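Local atomic coordinates of thymidylate synthase (Enterobacteria phage T4, PDB entry 1TIS), a protein that catalyses the methylation of dUMP to dTMP, using 5,10-methylenetetrahydrofolate as one-carbon donor and releasing dihydrofolate, a step in dTTP biosynthesis. Residues Thr26-Ser32 with Gly214-Met220; Ser32-Leu38 with Gly207-Gly213; Val45-Lys49 with Tyr274-Pro279; Leu171-Gln175 with Asn187-Tyr191. All blocks are in the same frame, centred on the assembly; numbering follows the deposited sequence.

Contact 1 of 4, residues Thr26-Ser32 with Gly214-Met220; sequences TIALFGS and GNTHIYM
In both Ser32 and Thr216 the first torsion puts the hydroxyl trans to the residue's own carbonyl carbon, at -36° and -68°, which lets Ser32 OG and Thr216 OG1 meet at 3.1 Å in a hydrogen bond that either could donate. His217 is turned differently: with chi1 at 62° its CG sits between backbone N and carbonyl carbon, so the imidazole swings off the partner strand while His217 CB stays close, 3.4 Å from Ala28 CB. Asn215 reaches the same alanine through ND2, and this nitrogen also lies at the edge of the imidazole, in its plane.

The backbones run antiparallel. Ile218 N donates to Ile27 O (3.0 Å) and Leu29 N to Thr216 O (2.8 Å); the return bond from Thr216 N to Leu29 O is weak. At the corner, Gly214 O takes Gly31 N (3.1 Å) and Thr216 N from opposite faces of its carbonyl plane, and Asn215 centres an inverse gamma turn. The CD1 edge of Phe30 lies near Asn215 N.

Ile27, Thr216 and Ile218 occupy the face that packs on Ile11 of helix 3-12. The other face carries Thr26, Ala28, His217 and Tyr219. Because His217, Ile218 and Tyr219 belong, by similarity, to the dUMP site shared between subunits, this antiparallel pairing carries part of what is probably the nucleotide site, as in other thymidylate synthases.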
loop_
_atom_site.group_PDB
_atom_site.type_symbol
_atom_site.label_atom_id
_atom_site.label_comp_id
_atom_site.label_asym_id
_atom_site.label_seq_id
_atom_site.Cartn_x
_atom_site.Cartn_y
_atom_site.Cartn_z
ATOM N N THR A 26 -16.266 16.992 -5.900
ATOM C CA THR A 26 -15.840 16.347 -4.671
ATOM C C THR A 26 -14.798 17.306 -4.088
ATOM O O THR A 26 -14.228 18.109 -4.844
ATOM C CB THR A 26 -15.185 14.983 -5.014
ATOM O OG1 THR A 26 -16.004 14.314 -5.953
ATOM C CG2 THR A 26 -15.110 14.040 -3.847
ATOM N N ILE A 27 -14.554 17.327 -2.780
ATOM C CA ILE A 27 -13.389 18.013 -2.200
ATOM C C ILE A 27 -12.601 16.766 -1.769
ATOM O O ILE A 27 -13.220 15.855 -1.177
ATOM C CB ILE A 27 -13.856 18.905 -1.014
ATOM C CG1 ILE A 27 -13.944 20.324 -1.549
ATOM C CG2 ILE A 27 -12.923 18.845 0.204
ATOM C CD1 ILE A 27 -12.599 21.076 -1.752
ATOM N N ALA A 28 -11.301 16.606 -2.042
ATOM C CA ALA A 28 -10.643 15.341 -1.783
ATOM C C ALA A 28 -9.174 15.560 -1.590
ATOM O O ALA A 28 -8.692 16.558 -2.093
ATOM C CB ALA A 28 -10.816 14.419 -2.954
ATOM N N LEU A 29 -8.389 14.694 -0.948
ATOM C CA LEU A 29 -6.977 14.925 -0.691
ATOM C C LEU A 29 -6.389 13.541 -0.913
ATOM O O LEU A 29 -6.907 12.532 -0.416
ATOM C CB LEU A 29 -6.845 15.421 0.784
ATOM C CG LEU A 29 -5.559 15.766 1.593
ATOM C CD1 LEU A 29 -4.967 17.130 1.272
ATOM C CD2 LEU A 29 -5.964 15.837 3.050
ATOM N N PHE A 30 -5.312 13.457 -1.687
ATOM C CA PHE A 30 -4.614 12.182 -1.951
ATOM C C PHE A 30 -3.456 11.938 -0.987
ATOM O O PHE A 30 -2.476 12.691 -0.981
ATOM C CB PHE A 30 -4.073 12.176 -3.408
ATOM C CG PHE A 30 -3.181 11.011 -3.826
ATOM C CD1 PHE A 30 -3.712 9.737 -3.969
ATOM C CD2 PHE A 30 -1.826 11.248 -4.074
ATOM C CE1 PHE A 30 -2.883 8.708 -4.353
ATOM C CE2 PHE A 30 -1.005 10.211 -4.462
ATOM C CZ PHE A 30 -1.542 8.944 -4.599
ATOM N N GLY A 31 -3.517 10.936 -0.149
ATOM C CA GLY A 31 -2.376 10.648 0.672
ATOM C C GLY A 31 -2.716 10.822 2.105
ATOM O O GLY A 31 -2.239 11.765 2.684
ATOM N N SER A 32 -3.495 9.992 2.771
ATOM C CA SER A 32 -3.775 10.167 4.197
ATOM C C SER A 32 -3.223 8.968 4.978
ATOM O O SER A 32 -2.823 7.983 4.376
ATOM C CB SER A 32 -5.282 10.298 4.350
ATOM O OG SER A 32 -5.746 11.024 3.214
ATOM N N GLY A 214 -5.385 6.607 -0.326
ATOM C CA GLY A 214 -5.146 7.086 -1.648
ATOM C C GLY A 214 -6.072 8.267 -1.866
ATOM O O GLY A 214 -5.913 9.342 -1.265
ATOM N N ASN A 215 -7.075 8.140 -2.710
ATOM C CA ASN A 215 -7.962 9.268 -2.865
ATOM C C ASN A 215 -9.090 9.298 -1.849
ATOM O O ASN A 215 -10.198 8.771 -2.063
ATOM C CB ASN A 215 -8.520 9.232 -4.234
ATOM C CG ASN A 215 -9.061 10.572 -4.643
ATOM O OD1 ASN A 215 -8.517 11.229 -5.523
ATOM N ND2 ASN A 215 -10.150 11.030 -4.051
ATOM N N THR A 216 -8.766 9.948 -0.738
ATOM C CA THR A 216 -9.689 10.283 0.355
ATOM C C THR A 216 -10.556 11.463 -0.122
ATOM O O THR A 216 -10.125 12.576 -0.447
ATOM C CB THR A 216 -8.855 10.652 1.604
ATOM O OG1 THR A 216 -8.204 9.457 2.037
ATOM C CG2 THR A 216 -9.686 11.204 2.730
ATOM N N HIS A 217 -11.844 11.208 -0.199
ATOM C CA HIS A 217 -12.714 12.182 -0.758
ATOM C C HIS A 217 -14.023 12.269 0.012
ATOM O O HIS A 217 -14.464 11.282 0.631
ATOM C CB HIS A 217 -12.870 11.771 -2.215
ATOM C CG HIS A 217 -13.497 10.420 -2.594
ATOM N ND1 HIS A 217 -14.577 9.762 -2.165
ATOM C CD2 HIS A 217 -12.974 9.657 -3.606
ATOM C CE1 HIS A 217 -14.730 8.666 -2.867
ATOM N NE2 HIS A 217 -13.750 8.623 -3.727
ATOM N N ILE A 218 -14.639 13.448 -0.040
ATOM C CA ILE A 218 -15.928 13.745 0.550
ATOM C C ILE A 218 -16.729 14.200 -0.662
ATOM O O ILE A 218 -16.216 15.037 -1.412
ATOM C CB ILE A 218 -15.794 14.891 1.533
ATOM C CG1 ILE A 218 -14.813 14.600 2.650
ATOM C CG2 ILE A 218 -17.187 15.148 2.072
ATOM C CD1 ILE A 218 -14.650 15.834 3.544
ATOM N N TYR A 219 -17.955 13.721 -0.890
ATOM C CA TYR A 219 -18.697 14.090 -2.115
ATOM C C TYR A 219 -19.345 15.444 -1.941
ATOM O O TYR A 219 -19.707 15.768 -0.801
ATOM C CB TYR A 219 -19.825 13.077 -2.465
ATOM C CG TYR A 219 -19.332 11.741 -3.038
ATOM C CD1 TYR A 219 -18.629 11.714 -4.229
ATOM C CD2 TYR A 219 -19.533 10.567 -2.343
ATOM C CE1 TYR A 219 -18.120 10.535 -4.716
ATOM C CE2 TYR A 219 -19.025 9.386 -2.836
ATOM C CZ TYR A 219 -18.315 9.374 -4.011
ATOM O OH TYR A 219 -17.740 8.189 -4.445
ATOM N N MET A 220 -19.566 16.232 -2.997
ATOM C CA MET A 220 -20.181 17.545 -2.837
ATOM C C MET A 220 -21.700 17.564 -2.548
ATOM O O MET A 220 -22.415 18.541 -2.806
ATOM C CB MET A 220 -19.840 18.355 -4.094
ATOM C CG MET A 220 -18.477 19.084 -3.967
ATOM S SD MET A 220 -17.686 19.745 -5.485
ATOM C CE MET A 220 -18.874 20.872 -6.173
#

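Contact 2 of 4, residues Ser32-Leu38 with Gly207-Gly213; sequences SKLRWDL and GDLIFSG
Trp36 and Leu209 form a hydrogen-bonded antiparallel pair whose side chains cross at a slant, with Leu209 CG 3.6 Å from Trp36 CE3 of the indole. The indole then runs alongside Phe211, pointing the same way, and its benzene edge meets Phe211 CB near the ring plane (Trp36 CZ3 to Phe211 CB, 3.8 Å). From the other end Leu38 crosses Leu209, Leu38 CD1 lying 3.5 Å from Leu209 CB. Leu34 CG stands at the edge of the Phe211 ring. This face lies against helix 184-202, where Trp36 touches Ile188.

The opposite face is mixed. Lys33 crosses Ile210, Lys33 CG to Ile210 CG2 at 4.0 Å, and a bend at chi3 (-72°) carries its CE past Ser212; NZ bonds Ser32 O of the second subunit. Asp37 and Asp208 lie side by side with carboxylate planes 73° apart.

Leu209 N to Trp36 O (2.7 Å) and Leu38 N to Gly207 O (3.2 Å) are among the backbone bonds holding the register. Chemically, the apolar face suits burial under the helix. On the other, Asp37 OD1 and Asp208 OD1 are 3.0 Å apart; Asp208 also has a long, weak ion pair with Arg165, but the two like charges remain a probably unfavourable pairing.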
loop_
_atom_site.group_PDB
_atom_site.type_symbol
_atom_site.label_atom_id
_atom_site.label_comp_id
_atom_site.label_asym_id
_atom_site.label_seq_id
_atom_site.Cartn_x
_atom_site.Cartn_y
_atom_site.Cartn_z
ATOM N N SER A 32 -3.495 9.992 2.771
ATOM C CA SER A 32 -3.775 10.167 4.197
ATOM C C SER A 32 -3.223 8.968 4.978
ATOM O O SER A 32 -2.823 7.983 4.376
ATOM C CB SER A 32 -5.282 10.298 4.350
ATOM O OG SER A 32 -5.746 11.024 3.214
ATOM N N LYS A 33 -3.142 8.962 6.299
ATOM C CA LYS A 33 -2.724 7.836 7.125
ATOM C C LYS A 33 -3.223 8.190 8.530
ATOM O O LYS A 33 -3.316 9.373 8.877
ATOM C CB LYS A 33 -1.213 7.706 7.072
ATOM C CG LYS A 33 -0.572 6.856 8.157
ATOM C CD LYS A 33 0.819 6.368 7.732
ATOM C CE LYS A 33 0.580 5.309 6.658
ATOM N NZ LYS A 33 1.787 4.831 6.025
ATOM N N LEU A 34 -3.662 7.266 9.357
ATOM C CA LEU A 34 -4.092 7.588 10.716
ATOM C C LEU A 34 -3.551 6.448 11.586
ATOM O O LEU A 34 -3.111 5.468 10.975
ATOM C CB LEU A 34 -5.606 7.600 10.805
ATOM C CG LEU A 34 -6.453 8.439 9.859
ATOM C CD1 LEU A 34 -7.897 8.132 10.171
ATOM C CD2 LEU A 34 -6.219 9.932 10.024
ATOM N N ARG A 35 -3.510 6.430 12.927
ATOM C CA ARG A 35 -3.081 5.242 13.664
ATOM C C ARG A 35 -3.995 5.087 14.859
ATOM O O ARG A 35 -4.295 6.091 15.503
ATOM C CB ARG A 35 -1.613 5.353 14.125
ATOM C CG ARG A 35 -1.160 6.689 14.676
ATOM C CD ARG A 35 -0.750 7.829 13.705
ATOM N NE ARG A 35 -0.665 9.076 14.473
ATOM C CZ ARG A 35 -1.111 10.261 14.013
ATOM N NH1 ARG A 35 -1.566 10.416 12.758
ATOM N NH2 ARG A 35 -1.079 11.339 14.813
ATOM N N TRP A 36 -4.485 3.898 15.203
ATOM C CA TRP A 36 -5.427 3.679 16.303
ATOM C C TRP A 36 -4.861 2.717 17.315
ATOM O O TRP A 36 -4.301 1.703 16.908
ATOM C CB TRP A 36 -6.766 3.026 15.887
ATOM C CG TRP A 36 -7.654 3.856 14.994
ATOM C CD1 TRP A 36 -8.540 4.752 15.510
ATOM C CD2 TRP A 36 -7.598 3.843 13.635
ATOM N NE1 TRP A 36 -9.045 5.336 14.462
ATOM C CE2 TRP A 36 -8.516 4.831 13.324
ATOM C CE3 TRP A 36 -6.918 3.175 12.641
ATOM C CZ2 TRP A 36 -8.752 5.154 11.991
ATOM C CZ3 TRP A 36 -7.156 3.505 11.325
ATOM C CH2 TRP A 36 -8.066 4.488 10.998
ATOM N N ASP A 37 -5.014 2.964 18.609
ATOM C CA ASP A 37 -4.553 2.009 19.607
ATOM C C ASP A 37 -5.783 1.243 20.015
ATOM O O ASP A 37 -6.637 1.811 20.693
ATOM C CB ASP A 37 -3.981 2.673 20.867
ATOM C CG ASP A 37 -2.482 2.897 20.804
ATOM O OD1 ASP A 37 -1.749 1.909 20.974
ATOM O OD2 ASP A 37 -2.070 4.048 20.598
ATOM N N LEU A 38 -5.919 -0.024 19.658
ATOM C CA LEU A 38 -7.100 -0.753 20.086
ATOM C C LEU A 38 -7.080 -1.050 21.585
ATOM O O LEU A 38 -8.113 -1.412 22.174
ATOM C CB LEU A 38 -7.217 -2.046 19.307
ATOM C CG LEU A 38 -7.633 -1.896 17.851
ATOM C CD1 LEU A 38 -6.502 -1.423 16.964
ATOM C CD2 LEU A 38 -8.039 -3.248 17.362
ATOM N N GLY A 207 -2.897 -4.798 18.765
ATOM C CA GLY A 207 -2.098 -3.612 18.947
ATOM C C GLY A 207 -2.619 -2.430 18.218
ATOM O O GLY A 207 -3.700 -1.968 18.528
ATOM N N ASP A 208 -1.910 -1.912 17.254
ATOM C CA ASP A 208 -2.328 -0.659 16.666
ATOM C C ASP A 208 -2.919 -0.904 15.305
ATOM O O ASP A 208 -2.554 -1.911 14.674
ATOM C CB ASP A 208 -1.154 0.276 16.506
ATOM C CG ASP A 208 -0.466 0.754 17.782
ATOM O OD1 ASP A 208 -0.631 0.169 18.864
ATOM O OD2 ASP A 208 0.262 1.736 17.669
ATOM N N LEU A 209 -3.765 0.021 14.824
ATOM C CA LEU A 209 -4.417 -0.099 13.531
ATOM C C LEU A 209 -4.011 1.105 12.722
ATOM O O LEU A 209 -4.311 2.190 13.195
ATOM C CB LEU A 209 -5.924 -0.134 13.716
ATOM C CG LEU A 209 -6.783 -0.438 12.525
ATOM C CD1 LEU A 209 -6.579 -1.861 12.023
ATOM C CD2 LEU A 209 -8.230 -0.219 12.946
ATOM N N ILE A 210 -3.365 1.006 11.552
ATOM C CA ILE A 210 -2.894 2.146 10.761
ATOM C C ILE A 210 -3.555 2.089 9.419
ATOM O O ILE A 210 -3.750 1.005 8.903
ATOM C CB ILE A 210 -1.396 2.077 10.545
ATOM C CG1 ILE A 210 -0.651 1.739 11.807
ATOM C CG2 ILE A 210 -0.916 3.433 10.122
ATOM C CD1 ILE A 210 0.800 1.420 11.407
ATOM N N PHE A 211 -3.857 3.180 8.756
ATOM C CA PHE A 211 -4.600 3.146 7.498
ATOM C C PHE A 211 -3.912 4.058 6.510
ATOM O O PHE A 211 -3.749 5.234 6.877
ATOM C CB PHE A 211 -6.055 3.628 7.721
ATOM C CG PHE A 211 -6.732 4.350 6.559
ATOM C CD1 PHE A 211 -7.168 3.666 5.447
ATOM C CD2 PHE A 211 -6.898 5.714 6.622
ATOM C CE1 PHE A 211 -7.765 4.344 4.401
ATOM C CE2 PHE A 211 -7.491 6.391 5.578
ATOM C CZ PHE A 211 -7.930 5.707 4.462
ATOM N N SER A 212 -3.603 3.566 5.298
ATOM C CA SER A 212 -2.962 4.421 4.327
ATOM C C SER A 212 -3.987 4.771 3.272
ATOM O O SER A 212 -4.729 3.909 2.779
ATOM C CB SER A 212 -1.794 3.689 3.751
ATOM O OG SER A 212 -0.895 3.251 4.767
ATOM N N GLY A 213 -4.060 6.026 2.881
ATOM C CA GLY A 213 -5.098 6.436 1.964
ATOM C C GLY A 213 -4.544 6.906 0.640
ATOM O O GLY A 213 -3.430 7.440 0.524
#

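Contact 3 of 4, residues Val45-Lys49 with Tyr274-Pro279; sequences VTTKK and YVSHPP
Thr47 and His277 meet where two irregular loops of the thymidylate synthase fold run past each other, one after strand 33-37 and the other after strand 269-270. In the first shell, Thr47 OG1 approaches the root of the imidazole, 3.3 Å from His277 CG, and the two side chains cross at a slant. Its first torsion (-50°) sets OG1 beside the backbone N and opposite the carbonyl carbon, on the side where the histidine lies. Thr46 comes to the same ring from another direction: its side chain stands at about a right angle to that of His277, with Thr46 CG2 4.1 Å from His277 ND1, and the methyl also faces Val275 O at 3.7 Å. Thr46 OG1 looks obliquely at the Tyr274 ring, 4.2 Å from Tyr274 CE1. At the far end Lys49 CB lies against Pro279 CG at 3.9 Å, while the rest of the lysine chain leads away.

Further out, Tyr274 touches Cys238, Val275 touches Lys235 and His277 touches Arg232. On the first loop, Lys48 rests on Leu182, and its side chain ends up about 9 Å from that of Asp179, a folate-binding residue by similarity. The contact itself lies at the surface, untouched by the other subunit. Its one hydrogen bond runs from Lys48 N to Pro278 O, 3.2 Å long with 146° at the hydrogen, the donor tilted 23° from the carbonyl plane.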
loop_
_atom_site.group_PDB
_atom_site.type_symbol
_atom_site.label_atom_id
_atom_site.label_comp_id
_atom_site.label_asym_id
_atom_site.label_seq_id
_atom_site.Cartn_x
_atom_site.Cartn_y
_atom_site.Cartn_z
ATOM N N VAL A 45 -16.108 4.144 15.352
ATOM C CA VAL A 45 -16.826 5.388 15.491
ATOM C C VAL A 45 -18.260 5.141 15.003
ATOM O O VAL A 45 -18.493 4.695 13.875
ATOM C CB VAL A 45 -16.118 6.502 14.643
ATOM C CG1 VAL A 45 -16.415 7.816 15.367
ATOM C CG2 VAL A 45 -14.602 6.338 14.479
ATOM N N THR A 46 -19.206 5.357 15.922
ATOM C CA THR A 46 -20.637 5.183 15.684
ATOM C C THR A 46 -21.255 6.384 14.943
ATOM O O THR A 46 -20.572 7.035 14.153
ATOM C CB THR A 46 -21.261 4.910 17.099
ATOM O OG1 THR A 46 -22.602 4.487 16.862
ATOM C CG2 THR A 46 -21.226 6.122 18.050
ATOM N N THR A 47 -22.506 6.744 15.266
ATOM C CA THR A 47 -23.307 7.820 14.697
ATOM C C THR A 47 -23.647 7.414 13.262
ATOM O O THR A 47 -22.849 7.213 12.338
ATOM C CB THR A 47 -22.560 9.175 14.783
ATOM O OG1 THR A 47 -22.115 9.290 16.143
ATOM C CG2 THR A 47 -23.441 10.369 14.428
ATOM N N LYS A 48 -24.991 7.262 13.282
ATOM C CA LYS A 48 -25.849 6.520 12.359
ATOM C C LYS A 48 -25.716 5.172 13.095
ATOM O O LYS A 48 -24.587 4.785 13.449
ATOM C CB LYS A 48 -25.321 6.336 10.897
ATOM C CG LYS A 48 -25.335 7.570 9.977
ATOM C CD LYS A 48 -25.068 7.217 8.493
ATOM C CE LYS A 48 -25.283 8.376 7.483
ATOM N NZ LYS A 48 -24.147 9.278 7.392
ATOM N N LYS A 49 -26.770 4.416 13.478
ATOM C CA LYS A 49 -26.534 3.121 14.133
ATOM C C LYS A 49 -25.879 2.379 12.984
ATOM O O LYS A 49 -26.466 2.135 11.924
ATOM C CB LYS A 49 -27.810 2.354 14.533
ATOM C CG LYS A 49 -27.428 0.967 15.094
ATOM C CD LYS A 49 -28.580 0.255 15.799
ATOM C CE LYS A 49 -28.163 -1.121 16.326
ATOM N NZ LYS A 49 -29.142 -1.600 17.291
ATOM N N TYR A 274 -21.489 0.946 24.740
ATOM C CA TYR A 274 -21.103 1.613 23.526
ATOM C C TYR A 274 -22.026 2.794 23.303
ATOM O O TYR A 274 -23.262 2.700 23.371
ATOM C CB TYR A 274 -21.160 0.448 22.556
ATOM C CG TYR A 274 -21.694 0.486 21.143
ATOM C CD1 TYR A 274 -21.033 1.160 20.138
ATOM C CD2 TYR A 274 -22.768 -0.331 20.841
ATOM C CE1 TYR A 274 -21.423 0.996 18.820
ATOM C CE2 TYR A 274 -23.164 -0.497 19.526
ATOM C CZ TYR A 274 -22.485 0.160 18.513
ATOM O OH TYR A 274 -22.825 -0.066 17.181
ATOM N N VAL A 275 -21.277 3.903 23.209
ATOM C CA VAL A 275 -21.752 5.265 22.972
ATOM C C VAL A 275 -22.996 5.293 22.115
ATOM O O VAL A 275 -22.956 4.782 20.989
ATOM C CB VAL A 275 -20.748 6.184 22.196
ATOM C CG1 VAL A 275 -21.288 7.621 22.224
ATOM C CG2 VAL A 275 -19.357 6.149 22.786
ATOM N N SER A 276 -24.081 5.892 22.592
ATOM C CA SER A 276 -25.190 6.025 21.687
ATOM C C SER A 276 -25.091 7.398 21.060
ATOM O O SER A 276 -24.385 8.313 21.512
ATOM C CB SER A 276 -26.537 5.893 22.386
ATOM O OG SER A 276 -27.481 5.477 21.391
ATOM N N HIS A 277 -25.739 7.422 19.909
ATOM C CA HIS A 277 -25.948 8.550 19.035
ATOM C C HIS A 277 -27.115 8.092 18.173
ATOM O O HIS A 277 -27.292 6.889 17.969
ATOM C CB HIS A 277 -24.718 8.818 18.178
ATOM C CG HIS A 277 -23.805 9.766 18.928
ATOM N ND1 HIS A 277 -22.912 9.453 19.857
ATOM C CD2 HIS A 277 -23.845 11.136 18.823
ATOM C CE1 HIS A 277 -22.422 10.572 20.327
ATOM N NE2 HIS A 277 -22.988 11.578 19.700
ATOM N N PRO A 278 -28.015 8.961 17.734
ATOM C CA PRO A 278 -29.053 8.584 16.777
ATOM C C PRO A 278 -28.662 8.214 15.327
ATOM O O PRO A 278 -27.514 8.413 14.890
ATOM C CB PRO A 278 -30.026 9.764 16.898
ATOM C CG PRO A 278 -29.232 10.920 17.451
ATOM C CD PRO A 278 -28.341 10.201 18.435
ATOM N N PRO A 279 -29.580 7.600 14.552
ATOM C CA PRO A 279 -29.463 7.362 13.113
ATOM C C PRO A 279 -30.338 8.181 12.165
ATOM O O PRO A 279 -31.571 8.056 12.172
ATOM C CB PRO A 279 -29.731 5.889 12.960
ATOM C CG PRO A 279 -30.221 5.432 14.329
ATOM C CD PRO A 279 -30.615 6.704 15.058
#

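Contact 4 of 4, residues Leu171-Gln175 with Asn187-Tyr191; sequences LQWYQ and NIASY
Trp173 and Tyr191 make the dense part of this contact, an offset stack of the five-membered ring of the indole on the phenol. The centroids are 4.3 Å apart and the planes 25° from parallel, with Tyr191 CD2 over the indole face near its rim. Trp173 CB adds a CH-pi contact over the phenol face, 4.2 Å from the ring centroid. Leu171 meets the ring from the CD1 side, crossing Tyr191 at about a right angle, with Leu171 CD2 3.6 Å from Tyr191 CD1. Tyr191 sits where it can meet both because its chi1 of -72° sets CG opposite the carbonyl carbon.

Toward Asn187 the fit is sparser and more polar. The six-membered ring of the indole still meets the helix obliquely, Trp173 CH2 lying 3.3 Å from Asn187 CB. Beyond it the one hydrogen bond across the contact runs from Gln175 NE2 to Asn187 OD1, 3.0 Å. The donor stands 67° above the plane of the asparagine carbonyl, so it does not use a lone pair of that oxygen. Neither end is a solvent side, since all six touching residues are buried. Asn187 binds dUMP by similarity, and Gln175 also touches Cys156, the probable nucleophile.

The contact seats helix 184-202 on strand 168-179 within a beta-alpha-beta unit completed by strand 205-219; Phe211 of that strand meets the Trp173 ring, and Tyr160 of strand 157-164 meets Tyr191.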
loop_
_atom_site.group_PDB
_atom_site.type_symbol
_atom_site.label_atom_id
_atom_site.label_comp_id
_atom_site.label_asym_id
_atom_site.label_seq_id
_atom_site.Cartn_x
_atom_site.Cartn_y
_atom_site.Cartn_z
ATOM N N LEU A 171 -2.005 -4.034 12.183
ATOM C CA LEU A 171 -2.373 -4.252 10.802
ATOM C C LEU A 171 -2.395 -2.913 10.111
ATOM O O LEU A 171 -2.760 -1.914 10.729
ATOM C CB LEU A 171 -3.772 -4.870 10.646
ATOM C CG LEU A 171 -4.215 -5.246 9.200
ATOM C CD1 LEU A 171 -5.178 -6.394 9.309
ATOM C CD2 LEU A 171 -4.878 -4.099 8.458
ATOM N N GLN A 172 -2.086 -2.831 8.824
ATOM C CA GLN A 172 -2.182 -1.579 8.073
ATOM C C GLN A 172 -2.745 -1.802 6.664
ATOM O O GLN A 172 -2.174 -2.531 5.869
ATOM C CB GLN A 172 -0.787 -0.929 7.996
ATOM C CG GLN A 172 -0.775 0.177 6.984
ATOM C CD GLN A 172 0.527 0.893 6.960
ATOM O OE1 GLN A 172 0.497 2.100 7.109
ATOM N NE2 GLN A 172 1.687 0.281 6.834
ATOM N N TRP A 173 -3.813 -1.161 6.285
ATOM C CA TRP A 173 -4.392 -1.342 4.971
ATOM C C TRP A 173 -4.043 -0.185 4.090
ATOM O O TRP A 173 -3.684 0.917 4.564
ATOM C CB TRP A 173 -5.948 -1.470 4.994
ATOM C CG TRP A 173 -6.720 -0.787 6.112
ATOM C CD1 TRP A 173 -6.409 -0.850 7.464
ATOM C CD2 TRP A 173 -7.776 0.016 5.896
ATOM N NE1 TRP A 173 -7.254 -0.068 8.098
ATOM C CE2 TRP A 173 -8.079 0.462 7.189
ATOM C CE3 TRP A 173 -8.457 0.393 4.780
ATOM C CZ2 TRP A 173 -9.103 1.335 7.427
ATOM C CZ3 TRP A 173 -9.488 1.272 5.013
ATOM C CH2 TRP A 173 -9.801 1.734 6.304
ATOM N N TYR A 174 -4.097 -0.458 2.799
ATOM C CA TYR A 174 -3.995 0.650 1.852
ATOM C C TYR A 174 -5.336 0.647 1.111
ATOM O O TYR A 174 -5.847 -0.420 0.748
ATOM C CB TYR A 174 -2.833 0.414 0.923
ATOM C CG TYR A 174 -2.598 1.551 -0.026
ATOM C CD1 TYR A 174 -3.444 1.742 -1.111
ATOM C CD2 TYR A 174 -1.521 2.369 0.210
ATOM C CE1 TYR A 174 -3.211 2.781 -1.983
ATOM C CE2 TYR A 174 -1.276 3.400 -0.666
ATOM C CZ TYR A 174 -2.122 3.583 -1.740
ATOM O OH TYR A 174 -1.848 4.587 -2.609
ATOM N N GLN A 175 -5.975 1.791 0.949
ATOM C CA GLN A 175 -7.263 1.848 0.267
ATOM C C GLN A 175 -7.098 2.840 -0.865
ATOM O O GLN A 175 -6.577 3.946 -0.681
ATOM C CB GLN A 175 -8.335 2.318 1.217
ATOM C CG GLN A 175 -9.691 2.446 0.587
ATOM C CD GLN A 175 -10.709 1.568 1.270
ATOM O OE1 GLN A 175 -11.149 0.556 0.721
ATOM N NE2 GLN A 175 -11.115 1.825 2.496
ATOM N N ASN A 187 -14.996 0.565 7.085
ATOM C CA ASN A 187 -13.637 0.022 6.993
ATOM C C ASN A 187 -12.756 0.040 8.213
ATOM O O ASN A 187 -11.990 -0.901 8.400
ATOM C CB ASN A 187 -12.895 0.704 5.921
ATOM C CG ASN A 187 -13.372 0.134 4.623
ATOM O OD1 ASN A 187 -13.655 0.853 3.658
ATOM N ND2 ASN A 187 -13.468 -1.194 4.571
ATOM N N ILE A 188 -12.839 1.061 9.060
ATOM C CA ILE A 188 -12.142 1.123 10.335
ATOM C C ILE A 188 -12.543 -0.179 11.059
ATOM O O ILE A 188 -11.714 -1.045 11.358
ATOM C CB ILE A 188 -12.616 2.425 11.134
ATOM C CG1 ILE A 188 -12.381 3.785 10.407
ATOM C CG2 ILE A 188 -11.766 2.492 12.397
ATOM C CD1 ILE A 188 -12.881 5.093 11.096
ATOM N N ALA A 189 -13.864 -0.384 11.237
ATOM C CA ALA A 189 -14.401 -1.553 11.918
ATOM C C ALA A 189 -13.912 -2.862 11.263
ATOM O O ALA A 189 -13.248 -3.603 11.997
ATOM C CB ALA A 189 -15.954 -1.487 11.923
ATOM N N SER A 190 -14.095 -3.194 9.958
ATOM C CA SER A 190 -13.649 -4.448 9.356
ATOM C C SER A 190 -12.229 -4.853 9.690
ATOM O O SER A 190 -12.059 -5.967 10.202
ATOM C CB SER A 190 -13.797 -4.364 7.854
ATOM O OG SER A 190 -14.684 -5.347 7.305
ATOM N N TYR A 191 -11.177 -4.050 9.506
ATOM C CA TYR A 191 -9.867 -4.534 9.906
ATOM C C TYR A 191 -9.671 -4.502 11.423
ATOM O O TYR A 191 -8.898 -5.315 11.931
ATOM C CB TYR A 191 -8.799 -3.722 9.228
ATOM C CG TYR A 191 -8.692 -4.033 7.745
ATOM C CD1 TYR A 191 -8.125 -5.210 7.287
ATOM C CD2 TYR A 191 -9.194 -3.132 6.839
ATOM C CE1 TYR A 191 -8.081 -5.479 5.921
ATOM C CE2 TYR A 191 -9.148 -3.400 5.476
ATOM C CZ TYR A 191 -8.594 -4.572 5.011
ATOM O OH TYR A 191 -8.616 -4.813 3.648
#

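From the N terminus, residues 26-32 and then 32-38 form two successive strands joined at Ser32, which later pair with the long strand 205-219. Contact 2 is therefore nested inside the loop closed by contact 1, and their centres are about 17 Å apart. Residues 45-49 follow, but their partner 274-279 comes near the C terminus, so contact 3 crosses both. Contact 4 closes the shortest loop, nested within all three others, and brings helix 184-202 onto strand 168-179. That strand neighbours 205-219: backbone bonds of Ser212 with Trp173 and Gln175 link contacts 2 and 4. Val45, at the start of the 45-49 segment, touches Ile188 of contact 4.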